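Local coordinates for protein inositol 2-dehydrogenase/D-chiro-inositol 3-dehydrogenase (Lactobacillus casei, PDB 4MIY) that oxidises myo-inositol and D-chiro-inositol to 2-keto-myo-inositol and 1-keto-D-chiro-inositol, using NAD as the cofactor that takes up the hydride, at residues A153-P158 against T171-H176; Y164-A169 against I194-Q199; Y234-K239 against N276-A281; P258-R261 against Q266-A269; I290-V293 against P299-P302. All blocks are in the same frame, centred on the assembly; numbering follows the deposited sequence.

How the contacts relate
Contacts 1, 2 and 3 all reach the mixed sheet of the C-terminal alpha/beta domain. Contacts 1 and 2 share helix 168-185, their centres lie about 11 Å apart, and their segments alternate along the chain. Contact 3 follows contact 1 in sequence with its centre about 10 Å away, on strand 237-244 beside strand 148-156. Contact 4, a hairpin nested in the loop that contact 3 closes, about 18 Å off between centres, carries its sheet into the third and fourth subunits. Contact 5 uses the far end of helix 279-294, whose beginning takes part in contact 3. Contact 1 borders NAD through His176, whereas contact 5 lies against the parallel sheet.

Contact 1: A153-P158 against T171-H176; sequences ASHINP and TDTLIH
His155 on strand 153-156 faces Thr173 on helix 171-176, the two short axes running roughly antiparallel (151°) and approaching to 9.3 Å. The nearest alpha carbons are those of His155 and Leu174, 7.4 Å apart, so the gap is spanned largely by the His155 side chain. With CG anti to the backbone N (chi1 -165°) its imidazole reaches out to the helix. Thr173 CG2 sits above one face, 3.6 Å from the centroid of the His155 ring and 14° off its normal, a CH-pi contact centred on the ring. At the ring's edge, close to its plane, His155 CE1 approaches His176 CD2 at 4.2 Å. Thr173, which lies within a wider pi-type turn (171-174), turns its methyl to the imidazole while its OG1 is hydrogen-bonded to Tyr164 OH. His155 ND1 is hydrogen-bonded to Glu177 OE1 further along the same helix, and His155 NE2 lies close to Tyr236 OH. Replacing His155 by alanine removes the ring, which would probably leave Glu177 OE1 without this mate and open a gap under the Thr173 methyl. His176 lines the NAD pocket, its side chain about 4 Å from the cofactor. With one face under a methyl and ND1 bonded to a carboxylate, the buried His155 ring is probably limited in its rotation, next to a residue that touches NAD.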
# COMPACT_ATOMS: atom_id res chain seq x y z
N ALA A 153 -1.77 18.24 6.33
CA ALA A 153 -2.86 18.01 5.44
C ALA A 153 -2.61 18.60 4.07
O ALA A 153 -1.82 19.49 3.93
CB ALA A 153 -4.13 18.55 6.02
N SER A 154 -3.30 18.07 3.09
CA SER A 154 -3.26 18.57 1.71
C SER A 154 -4.65 18.66 1.15
O SER A 154 -5.46 17.82 1.37
CB SER A 154 -2.41 17.68 0.81
OG SER A 154 -1.10 17.60 1.27
N HIS A 155 -4.88 19.74 0.43
CA HIS A 155 -6.08 19.93 -0.33
C HIS A 155 -5.65 20.21 -1.76
O HIS A 155 -5.22 21.26 -2.09
CB HIS A 155 -6.93 21.05 0.27
CG HIS A 155 -8.34 21.08 -0.23
ND1 HIS A 155 -9.34 21.76 0.42
CD2 HIS A 155 -8.91 20.56 -1.33
CE1 HIS A 155 -10.46 21.63 -0.24
NE2 HIS A 155 -10.23 20.90 -1.31
N ILE A 156 -5.76 19.16 -2.57
CA ILE A 156 -5.23 19.10 -3.91
C ILE A 156 -6.38 19.07 -4.92
O ILE A 156 -7.28 18.27 -4.82
CB ILE A 156 -4.38 17.86 -4.10
CG1 ILE A 156 -3.29 17.75 -3.04
CG2 ILE A 156 -3.75 17.82 -5.45
CD1 ILE A 156 -2.35 18.86 -3.01
N ASN A 157 -6.34 19.98 -5.87
CA ASN A 157 -7.35 20.09 -6.90
C ASN A 157 -6.63 20.25 -8.23
O ASN A 157 -5.59 20.82 -8.29
CB ASN A 157 -8.24 21.28 -6.56
CG ASN A 157 -9.28 21.55 -7.60
OD1 ASN A 157 -10.33 20.96 -7.60
ND2 ASN A 157 -8.98 22.45 -8.49
N PRO A 158 -7.19 19.69 -9.29
CA PRO A 158 -6.42 19.65 -10.54
C PRO A 158 -6.29 20.99 -11.31
O PRO A 158 -5.26 21.31 -11.80
CB PRO A 158 -7.19 18.64 -11.37
CG PRO A 158 -8.55 18.55 -10.74
CD PRO A 158 -8.39 18.84 -9.33
N THR A 171 -11.82 30.89 0.94
CA THR A 171 -13.22 30.80 1.19
C THR A 171 -13.91 29.58 0.55
O THR A 171 -14.93 29.17 1.02
CB THR A 171 -13.96 32.10 0.76
OG1 THR A 171 -13.76 32.32 -0.62
CG2 THR A 171 -13.46 33.24 1.50
N ASP A 172 -13.34 29.04 -0.51
CA ASP A 172 -13.94 27.91 -1.19
C ASP A 172 -13.20 26.58 -0.94
O ASP A 172 -13.77 25.55 -0.97
CB ASP A 172 -14.04 28.17 -2.69
CG ASP A 172 -15.17 29.14 -3.04
OD1 ASP A 172 -15.93 29.51 -2.15
OD2 ASP A 172 -15.29 29.51 -4.19
N THR A 173 -11.92 26.70 -0.67
CA THR A 173 -11.04 25.56 -0.61
C THR A 173 -10.56 25.27 0.82
O THR A 173 -10.99 24.33 1.41
CB THR A 173 -9.92 25.74 -1.63
OG1 THR A 173 -10.48 25.89 -2.92
CG2 THR A 173 -8.99 24.54 -1.64
N LEU A 174 -9.73 26.12 1.39
CA LEU A 174 -9.24 25.90 2.74
C LEU A 174 -10.34 25.89 3.81
O LEU A 174 -10.15 25.39 4.86
CB LEU A 174 -8.15 26.92 3.09
CG LEU A 174 -7.40 26.77 4.41
CD1 LEU A 174 -6.56 25.49 4.48
CD2 LEU A 174 -6.53 27.98 4.65
N ILE A 175 -11.46 26.46 3.48
CA ILE A 175 -12.55 26.57 4.42
C ILE A 175 -12.94 25.21 4.99
O ILE A 175 -13.34 25.12 6.10
CB ILE A 175 -13.77 27.29 3.78
CG1 ILE A 175 -14.78 27.75 4.85
CG2 ILE A 175 -14.40 26.46 2.72
CD1 ILE A 175 -14.28 28.79 5.67
N HIS A 176 -12.77 24.18 4.20
CA HIS A 176 -13.07 22.83 4.61
C HIS A 176 -12.13 22.34 5.70
O HIS A 176 -12.55 21.78 6.66
CB HIS A 176 -13.08 21.90 3.40
CG HIS A 176 -14.22 22.16 2.48
ND1 HIS A 176 -15.51 21.85 2.81
CD2 HIS A 176 -14.27 22.75 1.27
CE1 HIS A 176 -16.31 22.21 1.84
NE2 HIS A 176 -15.58 22.74 0.88

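Contact 2: Y164-A169 against I194-Q199; sequences YSNEMA and ITYPRQ. With SO4 (sulfate ion), chain J.
The Asn166 and Tyr196 side chains come from opposite directions, the amide ND2 meeting the phenol OH, with the planes of amide and ring 62° apart; Tyr196 OH lies close to the amide plane. The Tyr196 ring is also stacked with His209, while the Tyr164 ring carries Met168 CB over the centre of one face. At the edge of the Arg198 guanidinium, in its plane, sits a sulfate. Asn166 ND2 donates to Tyr196 OH at 3.3 Å, a long but fairly straight bond (161°). Both polar groups have further partners: Asn166 OD1 is bonded to His209 N, and Tyr196 OH to Gln321 O. Arg198 turns at chi3 (-66°) to present two N-H groups, NH1 to sulfate O1 at 2.8 Å and NH2 to sulfate O2 at 2.9 Å; Lys220 of the second subunit also binds this ion, probably from the crystallisation liquor. A leucine at Arg198 would probably leave two sulfate oxygens without these donors and weaken the ion's link between subunits. On the Asn166 side, Met168 N donates to Ser165 OG at 3.3 Å, answered by a weak bond from Ser165 N to Met168 SD. Ser165 and Met168 thereby form a capping box at the turn that leads into helix 168-185.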
# COMPACT_ATOMS: atom_id res chain seq x y z
N TYR A 164 -11.84 31.95 -10.43
CA TYR A 164 -11.30 31.59 -9.12
C TYR A 164 -10.24 32.54 -8.67
O TYR A 164 -9.26 32.70 -9.32
CB TYR A 164 -10.76 30.17 -9.17
CG TYR A 164 -10.38 29.53 -7.86
CD1 TYR A 164 -9.18 29.80 -7.25
CD2 TYR A 164 -11.20 28.60 -7.25
CE1 TYR A 164 -8.83 29.21 -6.08
CE2 TYR A 164 -10.85 28.00 -6.06
CZ TYR A 164 -9.67 28.29 -5.50
OH TYR A 164 -9.29 27.70 -4.34
N SER A 165 -10.43 33.14 -7.52
CA SER A 165 -9.58 34.21 -7.06
C SER A 165 -8.67 33.78 -5.93
O SER A 165 -8.87 32.75 -5.35
CB SER A 165 -10.46 35.35 -6.56
OG SER A 165 -11.13 34.98 -5.38
N ASN A 166 -7.69 34.60 -5.62
CA ASN A 166 -6.80 34.34 -4.51
C ASN A 166 -7.56 34.13 -3.22
O ASN A 166 -7.20 33.33 -2.43
CB ASN A 166 -5.77 35.45 -4.33
CG ASN A 166 -4.58 35.00 -3.55
OD1 ASN A 166 -4.00 33.99 -3.87
ND2 ASN A 166 -4.22 35.72 -2.53
N GLU A 167 -8.63 34.89 -3.03
CA GLU A 167 -9.39 34.82 -1.82
C GLU A 167 -10.18 33.52 -1.73
O GLU A 167 -10.41 33.03 -0.66
CB GLU A 167 -10.29 36.03 -1.76
CG GLU A 167 -9.51 37.36 -1.63
CD GLU A 167 -8.86 37.95 -2.95
OE1 GLU A 167 -9.13 37.56 -4.08
OE2 GLU A 167 -8.02 38.85 -2.80
N MET A 168 -10.58 32.99 -2.85
CA MET A 168 -11.28 31.73 -2.90
C MET A 168 -10.44 30.53 -2.48
O MET A 168 -10.97 29.53 -2.11
CB MET A 168 -11.87 31.51 -4.28
CG MET A 168 -13.11 32.34 -4.50
SD MET A 168 -13.56 32.69 -6.18
CE MET A 168 -14.05 31.13 -6.74
N ALA A 169 -9.14 30.68 -2.52
CA ALA A 169 -8.28 29.67 -1.97
C ALA A 169 -8.60 29.46 -0.52
O ALA A 169 -8.47 28.39 -0.02
CB ALA A 169 -6.83 30.03 -2.14
N ILE A 194 -0.66 32.38 6.26
CA ILE A 194 -0.61 31.95 4.89
C ILE A 194 0.70 32.39 4.27
O ILE A 194 1.02 33.53 4.29
CB ILE A 194 -1.70 32.60 4.09
CG1 ILE A 194 -3.04 32.34 4.76
CG2 ILE A 194 -1.70 32.08 2.72
CD1 ILE A 194 -3.50 30.92 4.67
N THR A 195 1.46 31.45 3.74
CA THR A 195 2.67 31.76 3.03
C THR A 195 2.62 31.24 1.59
O THR A 195 1.92 30.30 1.29
CB THR A 195 3.90 31.18 3.70
OG1 THR A 195 3.69 29.82 3.95
CG2 THR A 195 4.18 31.85 4.96
N TYR A 196 3.39 31.87 0.73
CA TYR A 196 3.41 31.60 -0.67
C TYR A 196 4.75 31.05 -1.12
O TYR A 196 5.72 31.75 -1.14
CB TYR A 196 3.14 32.87 -1.45
CG TYR A 196 1.85 33.59 -1.16
CD1 TYR A 196 0.69 32.92 -0.96
CD2 TYR A 196 1.80 34.95 -1.17
CE1 TYR A 196 -0.46 33.57 -0.74
CE2 TYR A 196 0.64 35.61 -0.94
CZ TYR A 196 -0.50 34.92 -0.73
OH TYR A 196 -1.67 35.54 -0.51
N PRO A 197 4.79 29.76 -1.46
CA PRO A 197 5.95 29.19 -2.14
C PRO A 197 6.04 29.78 -3.52
O PRO A 197 5.25 30.60 -3.88
CB PRO A 197 5.62 27.73 -2.24
CG PRO A 197 4.43 27.52 -1.38
CD PRO A 197 3.73 28.77 -1.24
N ARG A 198 7.02 29.35 -4.29
CA ARG A 198 7.08 29.82 -5.64
C ARG A 198 5.80 29.53 -6.40
O ARG A 198 5.15 28.52 -6.21
CB ARG A 198 8.23 29.20 -6.38
CG ARG A 198 8.13 27.75 -6.51
CD ARG A 198 9.36 27.09 -7.15
NE ARG A 198 9.64 27.42 -8.53
CZ ARG A 198 10.56 26.82 -9.25
NH1 ARG A 198 11.29 25.83 -8.75
NH2 ARG A 198 10.78 27.17 -10.46
N GLN A 199 5.48 30.45 -7.28
CA GLN A 199 4.28 30.40 -8.05
C GLN A 199 4.34 29.35 -9.13
O GLN A 199 5.28 29.25 -9.86
CB GLN A 199 4.03 31.76 -8.66
CG GLN A 199 2.83 31.84 -9.55
CD GLN A 199 1.52 31.98 -8.81
OE1 GLN A 199 1.42 31.69 -7.66
NE2 GLN A 199 0.52 32.47 -9.51
S SO4 J . 13.15 24.44 -11.83
O1 SO4 J . 13.02 24.35 -10.43
O2 SO4 J . 12.52 25.64 -12.28
O3 SO4 J . 12.54 23.30 -12.42
O4 SO4 J . 14.53 24.42 -12.15

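Contact 3: Y234-K239 against N276-A281; sequences YGYEVK and NRFIQA
Tyr236 and Val238 pack against Arg277 and Phe278 in a buried, mainly apolar contact backed by two water bridges. In the C-terminal alpha/beta domain it joins the start of strand 237-244, part of the mixed sheet, to the break between helices 274-277 and 279-294. Phe278 marks that break: it is the first residue to leave helical phi/psi after one helix and the N-cap position of the next. The two aromatic rings meet edge against edge, Tyr236 OH coming within 3.7 Å of Phe278 CE2 in the plane of the phenylalanine ring. Beside it, Val238 CG2 touches the same rim at Phe278 CZ, 3.9 Å away. The tyrosine reaches this spot because its CG is anti to the backbone N (chi1 -175°). Farther along the same edge, the aliphatic part of Arg277 meets the tyrosine through CG, 4.0 Å from Tyr236 CE2, while also lying over one face of the Phe278 ring. A bend at chi2 (64°) folds the arginine so that its guanidinium lies with a face toward Phe278 CE1. Outside the two segments, Arg277 makes a salt bridge with Asp130 and a cation-pi contact with Tyr254. Two waters then tie it to the strand backbone: one accepts from Val238 N at 2.9 Å and from Arg277 NE, and the other donates to Val238 O at 2.8 Å while accepting from Arg277 NH2 at 3.0 Å.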
# COMPACT_ATOMS: atom_id res chain seq x y z
N TYR A 234 -2.89 16.63 -11.54
CA TYR A 234 -2.95 15.19 -11.55
C TYR A 234 -4.28 14.61 -11.06
O TYR A 234 -4.64 13.56 -11.44
CB TYR A 234 -1.79 14.56 -10.76
CG TYR A 234 -1.92 14.55 -9.26
CD1 TYR A 234 -2.61 13.55 -8.62
CD2 TYR A 234 -1.37 15.52 -8.49
CE1 TYR A 234 -2.74 13.54 -7.28
CE2 TYR A 234 -1.50 15.52 -7.14
CZ TYR A 234 -2.17 14.52 -6.54
OH TYR A 234 -2.34 14.49 -5.19
N GLY A 235 -4.96 15.33 -10.19
CA GLY A 235 -6.12 14.82 -9.53
C GLY A 235 -6.67 15.68 -8.41
O GLY A 235 -6.12 16.70 -8.10
N TYR A 236 -7.79 15.24 -7.86
CA TYR A 236 -8.36 15.78 -6.66
C TYR A 236 -8.05 14.85 -5.50
O TYR A 236 -8.36 13.69 -5.55
CB TYR A 236 -9.89 16.02 -6.78
CG TYR A 236 -10.44 16.69 -5.55
CD1 TYR A 236 -10.38 18.05 -5.41
CD2 TYR A 236 -10.95 15.97 -4.49
CE1 TYR A 236 -10.81 18.65 -4.30
CE2 TYR A 236 -11.39 16.58 -3.37
CZ TYR A 236 -11.30 17.91 -3.26
OH TYR A 236 -11.72 18.54 -2.12
N GLU A 237 -7.45 15.38 -4.46
CA GLU A 237 -7.07 14.57 -3.34
C GLU A 237 -7.08 15.33 -2.03
O GLU A 237 -6.66 16.44 -1.96
CB GLU A 237 -5.70 13.93 -3.61
CG GLU A 237 -5.31 12.86 -2.66
CD GLU A 237 -4.09 12.05 -3.11
OE1 GLU A 237 -3.49 12.35 -4.13
OE2 GLU A 237 -3.74 11.13 -2.39
N VAL A 238 -7.61 14.68 -1.00
CA VAL A 238 -7.58 15.16 0.36
C VAL A 238 -6.70 14.22 1.21
O VAL A 238 -6.93 13.06 1.26
CB VAL A 238 -9.03 15.27 0.91
CG1 VAL A 238 -9.07 15.53 2.37
CG2 VAL A 238 -9.81 16.34 0.16
N LYS A 239 -5.66 14.78 1.80
CA LYS A 239 -4.75 14.02 2.63
C LYS A 239 -4.76 14.56 4.04
O LYS A 239 -4.92 15.72 4.24
CB LYS A 239 -3.31 14.09 2.09
CG LYS A 239 -3.14 13.78 0.62
CD LYS A 239 -1.68 13.89 0.27
CE LYS A 239 -1.39 13.65 -1.21
NZ LYS A 239 0.03 13.48 -1.46
N ASN A 276 -17.38 13.97 -6.93
CA ASN A 276 -17.46 12.56 -6.77
C ASN A 276 -16.80 12.11 -5.47
O ASN A 276 -17.30 11.25 -4.82
CB ASN A 276 -16.89 11.87 -7.98
CG ASN A 276 -17.72 12.08 -9.22
OD1 ASN A 276 -18.86 12.52 -9.15
ND2 ASN A 276 -17.16 11.76 -10.36
N ARG A 277 -15.73 12.76 -5.08
CA ARG A 277 -15.03 12.41 -3.83
C ARG A 277 -15.92 12.48 -2.61
O ARG A 277 -15.80 11.71 -1.75
CB ARG A 277 -13.79 13.30 -3.65
CG ARG A 277 -13.08 13.16 -2.32
CD ARG A 277 -12.49 11.76 -2.07
NE ARG A 277 -11.87 11.66 -0.77
CZ ARG A 277 -12.53 11.43 0.35
NH1 ARG A 277 -13.83 11.24 0.32
NH2 ARG A 277 -11.91 11.34 1.49
N PHE A 278 -16.82 13.44 -2.60
CA PHE A 278 -17.62 13.72 -1.42
C PHE A 278 -19.10 13.40 -1.54
O PHE A 278 -19.86 13.77 -0.71
CB PHE A 278 -17.31 15.13 -0.85
CG PHE A 278 -15.94 15.22 -0.22
CD1 PHE A 278 -15.64 14.50 0.90
CD2 PHE A 278 -14.94 15.99 -0.76
CE1 PHE A 278 -14.42 14.55 1.47
CE2 PHE A 278 -13.73 16.04 -0.18
CZ PHE A 278 -13.46 15.33 0.93
N ILE A 279 -19.47 12.65 -2.56
CA ILE A 279 -20.84 12.20 -2.75
C ILE A 279 -21.41 11.59 -1.47
O ILE A 279 -22.48 11.91 -1.05
CB ILE A 279 -21.00 11.15 -3.88
CG1 ILE A 279 -20.93 11.77 -5.26
CG2 ILE A 279 -22.35 10.48 -3.81
CD1 ILE A 279 -20.83 10.76 -6.41
N GLN A 280 -20.64 10.71 -0.84
CA GLN A 280 -21.09 10.04 0.36
C GLN A 280 -21.31 11.01 1.49
O GLN A 280 -22.30 10.95 2.15
CB GLN A 280 -20.11 8.93 0.78
CG GLN A 280 -20.38 8.31 2.11
CD GLN A 280 -19.62 8.94 3.25
OE1 GLN A 280 -18.43 9.03 3.22
NE2 GLN A 280 -20.33 9.40 4.24
N ALA A 281 -20.37 11.90 1.69
CA ALA A 281 -20.49 12.85 2.78
C ALA A 281 -21.69 13.76 2.62
O ALA A 281 -22.39 13.99 3.55
CB ALA A 281 -19.23 13.64 2.93
O HOH W 1 -8.93 12.11 -1.52
O HOH W 2 -8.96 11.08 1.09

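Contact 4: P258-R261 against Q266-A269; sequences PILR and QQTA
Leu260 and Gln267 form a hydrogen-bonded antiparallel pair whose two backbone bonds are the strongest polar links between 258-261 and 266-269. Leu260 N donates to Gln267 O at 2.9 Å, almost straight at 178°. In return Gln267 N reaches Leu260 O at 2.9 Å, with a more bent angle of 153°. Beyond this pair a water takes over, donating to Pro258 O at 2.8 Å and accepting from Ala269 N at 2.9 Å. On the other side of the Leu260-Gln267 pair, Arg261 and Gln266 make the non-hydrogen-bonded pair. Gln266 CA also comes to 3.3 Å from Leu260 O in a CA-H...O contact. The two strands are the arms of a beta hairpin, and its sheet does not stop at this chain: residues 259-261 pair with a strand of the fourth subunit, and residues 266-269 with one of the third subunit. Arg261 also makes a salt bridge to Glu237 of the third subunit. On the face that bears Arg261 and Gln266 the two side chains lie alongside each other, the guanidinium stacked on the amide with planes 27° apart. Ile259 spreads its two branches over the opposite strand. Its CG1, anti to the carbonyl carbon, lies 3.6 Å from Thr268 CG2, and Ile259 CG2 is 3.7 Å from Gln266 CG. On the face that bears Leu260 and Gln267, Leu260 CB and Gln267 CG come no closer than 4.3 Å.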
# COMPACT_ATOMS: atom_id res chain seq x y z
N PRO A 258 -9.65 -0.48 -10.12
CA PRO A 258 -8.74 -1.59 -10.02
C PRO A 258 -7.28 -1.20 -10.11
O PRO A 258 -6.96 -0.16 -10.56
CB PRO A 258 -9.15 -2.46 -11.20
CG PRO A 258 -9.67 -1.58 -12.12
CD PRO A 258 -10.36 -0.51 -11.39
N ILE A 259 -6.44 -2.08 -9.62
CA ILE A 259 -5.02 -1.96 -9.79
C ILE A 259 -4.64 -2.60 -11.11
O ILE A 259 -4.94 -3.72 -11.32
CB ILE A 259 -4.27 -2.65 -8.65
CG1 ILE A 259 -4.63 -1.99 -7.30
CG2 ILE A 259 -2.81 -2.56 -8.88
CD1 ILE A 259 -4.20 -2.73 -6.13
N LEU A 260 -4.01 -1.83 -11.97
CA LEU A 260 -3.63 -2.26 -13.28
C LEU A 260 -2.13 -2.48 -13.39
O LEU A 260 -1.38 -1.61 -13.15
CB LEU A 260 -4.07 -1.25 -14.33
CG LEU A 260 -3.59 -1.48 -15.76
CD1 LEU A 260 -4.25 -2.68 -16.33
CD2 LEU A 260 -3.81 -0.27 -16.59
N ARG A 261 -1.77 -3.70 -13.72
CA ARG A 261 -0.41 -4.02 -14.12
C ARG A 261 -0.31 -4.09 -15.63
O ARG A 261 -0.88 -4.95 -16.23
CB ARG A 261 0.01 -5.33 -13.52
CG ARG A 261 0.30 -5.25 -12.03
CD ARG A 261 0.38 -6.64 -11.46
NE ARG A 261 1.13 -6.73 -10.25
CZ ARG A 261 0.64 -6.40 -9.09
NH1 ARG A 261 -0.60 -5.97 -9.01
NH2 ARG A 261 1.40 -6.53 -8.02
N GLN A 266 2.53 -0.26 -12.36
CA GLN A 266 1.40 -0.67 -11.58
C GLN A 266 0.70 0.63 -11.23
O GLN A 266 1.33 1.54 -10.78
CB GLN A 266 1.87 -1.41 -10.34
CG GLN A 266 0.77 -1.97 -9.49
CD GLN A 266 1.28 -2.68 -8.25
OE1 GLN A 266 2.21 -3.44 -8.30
NE2 GLN A 266 0.66 -2.39 -7.14
N GLN A 267 -0.59 0.71 -11.51
CA GLN A 267 -1.28 1.95 -11.34
C GLN A 267 -2.73 1.84 -10.96
O GLN A 267 -3.38 0.89 -11.25
CB GLN A 267 -1.15 2.84 -12.55
CG GLN A 267 -1.81 2.37 -13.72
CD GLN A 267 -1.50 3.19 -14.93
OE1 GLN A 267 -2.33 3.89 -15.43
NE2 GLN A 267 -0.32 3.09 -15.40
N THR A 268 -3.16 2.87 -10.26
CA THR A 268 -4.53 3.06 -9.88
C THR A 268 -4.99 4.44 -10.25
O THR A 268 -4.27 5.36 -10.12
CB THR A 268 -4.77 2.87 -8.35
OG1 THR A 268 -3.96 3.75 -7.60
CG2 THR A 268 -4.47 1.50 -7.95
N ALA A 269 -6.22 4.56 -10.70
CA ALA A 269 -6.80 5.86 -11.01
C ALA A 269 -6.97 6.77 -9.79
O ALA A 269 -7.19 6.33 -8.70
CB ALA A 269 -8.12 5.67 -11.70
O HOH W 3 -8.09 2.34 -10.26

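Contact 5: I290-V293 against P299-P302; sequences IDEV and PVGP. Unlike the reference sequence in segment 290-293: Glu292 (reference Gln).
The loop joining helices 279-294 and 304-323 folds back here on the first of them, where Glu292 touches Pro299 and Val300. The alpha carbons of Glu292 and Pro299 are 5.7 Å apart, and the two segments bury 120 Å² between them. Glu292 CG lies 4.1 Å from Pro299 CA, and Glu292 CB only slightly farther from the same atom. The glutamate chain bends at chi2 (-59°), and the Glu292 and Val300 side chains cross at about a right angle, with Glu292 OE2 4.0 Å from Val300 CG1. No hydrogen bond joins the two segments; they meet by van der Waals contact, mainly of the glutamate stem on the loop backbone. At the polar end, Glu292 OE1 has a long, weak ion pair with Lys295. The CB of Pro299 is directed away from the helix segment, and its side chain packs on Phe289 and on Phe92 of strand 92-95, while Pro299 O is hydrogen-bonded to Lys119 NZ. Val293 lies against Phe92 and Val3, Ile290 meets Val3 as well, and Pro302 is backbone-bonded to Val123, so that helix and loop together lie against strands 3-8, 92-95 and 121-123 of the parallel Rossmann sheet.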
# COMPACT_ATOMS: atom_id res chain seq x y z
N ILE A 290 -32.32 15.81 7.71
CA ILE A 290 -33.69 15.40 7.52
C ILE A 290 -34.20 14.52 8.67
O ILE A 290 -35.28 14.73 9.15
CB ILE A 290 -33.86 14.66 6.18
CG1 ILE A 290 -33.64 15.60 4.99
CG2 ILE A 290 -35.22 13.98 6.09
CD1 ILE A 290 -34.50 16.83 5.00
N ASP A 291 -33.42 13.55 9.11
CA ASP A 291 -33.79 12.70 10.21
C ASP A 291 -34.04 13.47 11.51
O ASP A 291 -34.90 13.14 12.26
CB ASP A 291 -32.71 11.66 10.48
CG ASP A 291 -32.59 10.60 9.39
OD1 ASP A 291 -33.41 10.50 8.50
OD2 ASP A 291 -31.66 9.82 9.49
N GLU A 292 -33.25 14.49 11.76
CA GLU A 292 -33.48 15.32 12.91
C GLU A 292 -34.77 16.11 12.80
O GLU A 292 -35.51 16.18 13.73
CB GLU A 292 -32.29 16.26 13.15
CG GLU A 292 -31.05 15.57 13.62
CD GLU A 292 -31.22 14.81 14.91
OE1 GLU A 292 -31.09 13.60 14.88
OE2 GLU A 292 -31.46 15.43 15.93
N VAL A 293 -35.02 16.68 11.65
CA VAL A 293 -36.20 17.45 11.44
C VAL A 293 -37.41 16.58 11.60
O VAL A 293 -38.38 16.95 12.21
CB VAL A 293 -36.24 18.12 10.06
CG1 VAL A 293 -37.49 18.89 9.92
CG2 VAL A 293 -35.09 19.07 9.92
N PRO A 299 -30.78 20.00 14.86
CA PRO A 299 -29.69 19.35 14.15
C PRO A 299 -28.54 19.09 15.07
O PRO A 299 -28.34 19.76 16.02
CB PRO A 299 -29.31 20.37 13.08
CG PRO A 299 -30.37 21.31 13.01
CD PRO A 299 -31.09 21.31 14.30
N VAL A 300 -27.78 18.07 14.73
CA VAL A 300 -26.60 17.74 15.49
C VAL A 300 -25.31 17.95 14.70
O VAL A 300 -24.26 17.74 15.21
CB VAL A 300 -26.65 16.33 16.01
CG1 VAL A 300 -27.70 16.22 17.07
CG2 VAL A 300 -26.95 15.38 14.93
N GLY A 301 -25.44 18.40 13.47
CA GLY A 301 -24.28 18.68 12.66
C GLY A 301 -23.72 20.07 12.89
O GLY A 301 -24.10 20.72 13.80
N PRO A 302 -22.77 20.48 12.05
CA PRO A 302 -22.13 21.77 12.24
C PRO A 302 -23.15 22.89 12.41
O PRO A 302 -24.07 22.97 11.67
CB PRO A 302 -21.33 21.94 10.94
CG PRO A 302 -21.02 20.59 10.56
CD PRO A 302 -22.22 19.78 10.89